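Side-chain contacts in SusD homolog (Bacteroides thetaiotaomicron, PDB 3SGH), which probably binds glycans at the cell surface as the SusD-like lipoprotein partner of an outer-membrane sugar-uptake system: residues T342-E345 against K346-L350; L350-E354 against F355-G359. All blocks are in the same frame, centred on the assembly; numbering follows the deposited sequence.

Contact 1 of 2, residues T342-E345 against K346-L350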
loop_
_atom_site.group_PDB
_atom_site.type_symbol
_atom_site.label_atom_id
_atom_site.label_comp_id
_atom_site.label_asym_id
_atom_site.label_seq_id
_atom_site.Cartn_x
_atom_site.Cartn_y
_atom_site.Cartn_z
ATOM N N THR A 342 -4.051 -16.166 17.254
ATOM C CA THR A 342 -3.296 -15.323 18.153
ATOM C C THR A 342 -2.844 -14.062 17.413
ATOM O O THR A 342 -3.044 -12.931 17.891
ATOM C CB THR A 342 -2.039 -16.083 18.722
ATOM O OG1 THR A 342 -2.483 -17.220 19.498
ATOM C CG2 THR A 342 -1.178 -15.096 19.586
ATOM N N PHE A 343 -2.340 -14.237 16.206
ATOM C CA PHE A 343 -1.886 -13.092 15.428
ATOM C C PHE A 343 -3.031 -12.214 14.914
ATOM O O PHE A 343 -2.906 -10.977 14.910
ATOM C CB PHE A 343 -0.941 -13.508 14.299
ATOM C CG PHE A 343 0.416 -13.958 14.779
ATOM C CD1 PHE A 343 1.222 -13.119 15.538
ATOM C CD2 PHE A 343 0.907 -15.220 14.438
ATOM C CE1 PHE A 343 2.485 -13.539 15.974
ATOM C CE2 PHE A 343 2.175 -15.627 14.851
ATOM C CZ PHE A 343 2.953 -14.780 15.633
ATOM N N TYR A 344 -4.148 -12.843 14.532
ATOM C CA TYR A 344 -5.351 -12.092 14.146
ATOM C C TYR A 344 -5.824 -11.159 15.258
ATOM O O TYR A 344 -6.005 -9.936 15.037
ATOM C CB TYR A 344 -6.440 -13.069 13.741
ATOM C CG TYR A 344 -7.772 -12.460 13.422
ATOM C CD1 TYR A 344 -8.001 -11.848 12.194
ATOM C CD2 TYR A 344 -8.837 -12.553 14.329
ATOM C CE1 TYR A 344 -9.228 -11.340 11.877
ATOM C CE2 TYR A 344 -10.087 -12.026 14.011
ATOM C CZ TYR A 344 -10.274 -11.423 12.789
ATOM O OH TYR A 344 -11.510 -10.899 12.455
ATOM N N GLU A 345 -6.042 -11.717 16.454
ATOM C CA GLU A 345 -6.501 -10.919 17.563
ATOM C C GLU A 345 -5.484 -9.860 17.951
ATOM O O GLU A 345 -5.871 -8.728 18.285
ATOM C CB GLU A 345 -6.881 -11.789 18.754
ATOM C CG GLU A 345 -8.085 -12.703 18.410
ATOM C CD GLU A 345 -8.825 -13.253 19.601
ATOM O OE1 GLU A 345 -8.152 -13.580 20.623
ATOM O OE2 GLU A 345 -10.073 -13.387 19.481
ATOM N N LYS A 346 -4.198 -10.211 17.869
ATOM C CA LYS A 346 -3.120 -9.258 18.175
ATOM C C LYS A 346 -3.197 -8.080 17.212
ATOM O O LYS A 346 -3.113 -6.907 17.626
ATOM C CB LYS A 346 -1.738 -9.955 18.093
ATOM C CG LYS A 346 -0.596 -9.072 18.469
ATOM C CD LYS A 346 0.763 -9.743 18.164
ATOM C CE LYS A 346 1.866 -8.705 18.179
ATOM N NZ LYS A 346 2.209 -8.262 19.544
ATOM N N GLY A 347 -3.358 -8.381 15.931
ATOM C CA GLY A 347 -3.455 -7.370 14.882
ATOM C C GLY A 347 -4.612 -6.406 15.102
ATOM O O GLY A 347 -4.454 -5.175 14.967
ATOM N N VAL A 348 -5.780 -6.959 15.417
ATOM C CA VAL A 348 -6.978 -6.134 15.636
ATOM C C VAL A 348 -6.742 -5.242 16.851
ATOM O O VAL A 348 -6.999 -4.040 16.804
ATOM C CB VAL A 348 -8.233 -6.983 15.843
ATOM C CG1 VAL A 348 -9.439 -6.083 16.100
ATOM C CG2 VAL A 348 -8.476 -7.852 14.594
ATOM N N ARG A 349 -6.181 -5.809 17.930
ATOM C CA ARG A 349 -5.940 -5.000 19.141
ATOM C C ARG A 349 -4.868 -3.911 18.906
ATOM O O ARG A 349 -5.008 -2.784 19.382
ATOM C CB ARG A 349 -5.547 -5.875 20.321
ATOM C CG ARG A 349 -6.689 -6.740 20.848
ATOM C CD ARG A 349 -6.224 -7.571 22.042
ATOM N NE ARG A 349 -7.235 -8.580 22.320
ATOM C CZ ARG A 349 -8.339 -8.341 22.999
ATOM N NH1 ARG A 349 -8.553 -7.141 23.522
ATOM N NH2 ARG A 349 -9.224 -9.315 23.181
ATOM N N LEU A 350 -3.835 -4.221 18.124
ATOM C CA LEU A 350 -2.820 -3.224 17.767
ATOM C C LEU A 350 -3.404 -2.077 16.957
ATOM O O LEU A 350 -3.000 -0.935 17.087
ATOM C CB LEU A 350 -1.675 -3.854 16.948
ATOM C CG LEU A 350 -0.666 -4.627 17.789
ATOM C CD1 LEU A 350 0.276 -5.243 16.793
ATOM C CD2 LEU A 350 0.048 -3.686 18.764
HETATM O O HOH W 1 -10.634 -11.930 22.284
HETATM O O HOH W 2 -7.174 -11.152 22.175
#
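Y344 turns its ring over V348, one turn further along the helix. The methyl CG2 of V348 lies over one face of the ring, with CZ of Y344 at 4.4 Å from it, a loose apolar touch. With CG of Y344 anti to the backbone N (chi1 175°), the ring leans along the helix toward V348. CG2 of V348 also lies 3.3 Å from O of Y344, the carbonyl that accepts the bond from N of V348.

On another side of the helix, F343 and K346 meet. The aliphatic CD of K346 comes to the ring edge, near the ring plane, 4.3 Å from CD1 of F343. The lysine runs extended as far as CE and bends only at its last torsion (chi4 74°). Its NZ donates to O of E221.

E345 and R349 are one turn apart, but their charged ends do not touch. OE1 of E345 is 5.1 Å from NH2 of R349, and two waters bridge the interval. Water 2 accepts from NE of R349 at 2.6 Å and donates to OE1 of E345. Water 1 joins NH2 of R349 to OE2 of E345 by weak bonds. Both waters sit at the guanidinium edge, in its plane. The direct charge partner of R349 is D361, through a salt bridge from NH1. Nearer the backbone, CG of R349 packs 3.3 Å from O of E345.

Four successive i to i+4 bonds hold the helix here, from T342-K346 to E345-R349.

Helix 340-354 is packed on several sides. F343 and K346 face helix 319-331. Y344 reaches helix 403-417, and its OH bonds to O of I395. V348 fits against helix 360-364 as well as these two.

Contact 2 of 2, residues L350-E354 against F355-G359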
loop_
_atom_site.group_PDB
_atom_site.type_symbol
_atom_site.label_atom_id
_atom_site.label_comp_id
_atom_site.label_asym_id
_atom_site.label_seq_id
_atom_site.Cartn_x
_atom_site.Cartn_y
_atom_site.Cartn_z
ATOM N N LEU A 350 -3.835 -4.221 18.124
ATOM C CA LEU A 350 -2.820 -3.224 17.767
ATOM C C LEU A 350 -3.404 -2.077 16.957
ATOM O O LEU A 350 -3.000 -0.935 17.087
ATOM C CB LEU A 350 -1.675 -3.854 16.948
ATOM C CG LEU A 350 -0.666 -4.627 17.789
ATOM C CD1 LEU A 350 0.276 -5.243 16.793
ATOM C CD2 LEU A 350 0.048 -3.686 18.764
ATOM N N SER A 351 -4.334 -2.404 16.073
ATOM C CA SER A 351 -4.956 -1.412 15.198
ATOM C C SER A 351 -5.788 -0.451 16.016
ATOM O O SER A 351 -5.730 0.770 15.821
ATOM C CB SER A 351 -5.864 -2.154 14.214
ATOM O OG SER A 351 -6.572 -1.243 13.412
ATOM N N PHE A 352 -6.597 -0.987 16.923
ATOM C CA PHE A 352 -7.347 -0.153 17.836
ATOM C C PHE A 352 -6.401 0.715 18.653
ATOM O O PHE A 352 -6.591 1.920 18.729
ATOM C CB PHE A 352 -8.195 -0.968 18.803
ATOM C CG PHE A 352 -9.539 -1.399 18.254
ATOM C CD1 PHE A 352 -9.657 -2.139 17.086
ATOM C CD2 PHE A 352 -10.698 -1.083 18.922
ATOM C CE1 PHE A 352 -10.925 -2.549 16.625
ATOM C CE2 PHE A 352 -11.927 -1.534 18.460
ATOM C CZ PHE A 352 -12.036 -2.237 17.319
ATOM N N GLU A 353 -5.375 0.087 19.233
ATOM C CA GLU A 353 -4.416 0.801 20.034
ATOM C C GLU A 353 -3.721 1.926 19.257
ATOM O O GLU A 353 -3.554 3.030 19.769
ATOM C CB GLU A 353 -3.366 -0.155 20.637
ATOM C CG GLU A 353 -2.499 0.567 21.656
ATOM C CD GLU A 353 -1.448 -0.332 22.285
ATOM O OE1 GLU A 353 -1.329 -1.504 21.836
ATOM O OE2 GLU A 353 -0.739 0.161 23.201
ATOM N N GLU A 354 -3.277 1.623 18.044
ATOM C CA GLU A 354 -2.599 2.589 17.198
ATOM C C GLU A 354 -3.399 3.884 17.052
ATOM O O GLU A 354 -2.811 4.983 17.015
ATOM C CB GLU A 354 -2.414 1.989 15.806
ATOM C CG GLU A 354 -1.566 2.784 14.850
ATOM C CD GLU A 354 -0.080 2.670 15.170
ATOM O OE1 GLU A 354 0.390 1.540 15.472
ATOM O OE2 GLU A 354 0.617 3.703 15.075
ATOM N N PHE A 355 -4.715 3.741 16.909
ATOM C CA PHE A 355 -5.608 4.880 16.699
ATOM C C PHE A 355 -6.298 5.364 17.973
ATOM O O PHE A 355 -7.142 6.243 17.892
ATOM C CB PHE A 355 -6.642 4.527 15.640
ATOM C CG PHE A 355 -6.111 4.666 14.238
ATOM C CD1 PHE A 355 -5.371 3.646 13.643
ATOM C CD2 PHE A 355 -6.308 5.840 13.528
ATOM C CE1 PHE A 355 -4.863 3.795 12.364
ATOM C CE2 PHE A 355 -5.787 5.994 12.235
ATOM C CZ PHE A 355 -5.055 4.974 11.656
ATOM N N GLY A 356 -5.971 4.790 19.119
ATOM C CA GLY A 356 -6.520 5.262 20.405
ATOM C C GLY A 356 -7.991 4.954 20.611
ATOM O O GLY A 356 -8.719 5.691 21.314
ATOM N N VAL A 357 -8.417 3.861 19.997
ATOM C CA VAL A 357 -9.792 3.424 20.025
ATOM C C VAL A 357 -9.945 2.294 21.042
ATOM O O VAL A 357 -9.096 1.404 21.141
ATOM C CB VAL A 357 -10.200 3.006 18.598
ATOM C CG1 VAL A 357 -11.581 2.456 18.567
ATOM C CG2 VAL A 357 -10.037 4.253 17.674
ATOM N N SER A 358 -11.018 2.361 21.807
ATOM C CA SER A 358 -11.346 1.350 22.793
ATOM C C SER A 358 -12.336 0.354 22.235
ATOM O O SER A 358 -12.973 0.598 21.213
ATOM C CB SER A 358 -11.996 2.033 24.003
ATOM O OG SER A 358 -10.966 2.677 24.713
ATOM N N GLY A 359 -12.497 -0.751 22.944
ATOM C CA GLY A 359 -13.550 -1.708 22.610
ATOM C C GLY A 359 -13.181 -2.905 21.762
ATOM O O GLY A 359 -14.066 -3.592 21.237
#
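F352 packs its ring against V357 and the backbone of the loop that follows the helix. CD2 of F352 is 3.7 Å from CG1 of V357, which approaches obliquely. O of S358 comes to the ring edge, 3.6 Å from CE2 of F352. CG of F352 lies anti to its carbonyl carbon (chi1 -84°), which carries the ring to the loop.

The helix ends in a Schellman motif. N of V357 donates to O of F352 at 3.0 Å in a nearly straight bond (168°), from above the carbonyl plane. N of G356 bonds to O of E353 at 3.1 Å. G356 has positive phi, which favours glycine. The bonds from N of F355 to S351 and F352 are weak.

F355 folds back along the last turn. Its ring edge meets O of S351 in plane, CD1 standing 3.6 Å from that oxygen. E354 crosses beside this ring, and its carboxylate leads away to Y228 and S226.

These contacts of F352 and F355 are the tight part. The solvent side is looser: E353 and S358 point away and are exposed, and G356 is exposed too.

This helix end faces the short helix 267-270: S351 and F355 touch Y270, and F355 and V357 touch A269. F352 also meets the ring of Y363 in helix 360-364, the next helix in the chain.

In the fold
The two contacts are consecutive along helix 340-354 and share L350. Their centres are 11 Å apart, and each lies about 20 Å from the centre of the chain, on the same side. Contact 1 is the regular body of the helix; contact 2 is its C-terminal end and the loop to helix 360-364. That short helix links them, touched by V348 and R349 in contact 1 and by F352 in contact 2. L350 packs on helix 319-331, which F343, K346 and V348 also touch. Together they join this helix to its neighbours within the alpha-alpha superhelix, in a protein of the SusD-like family.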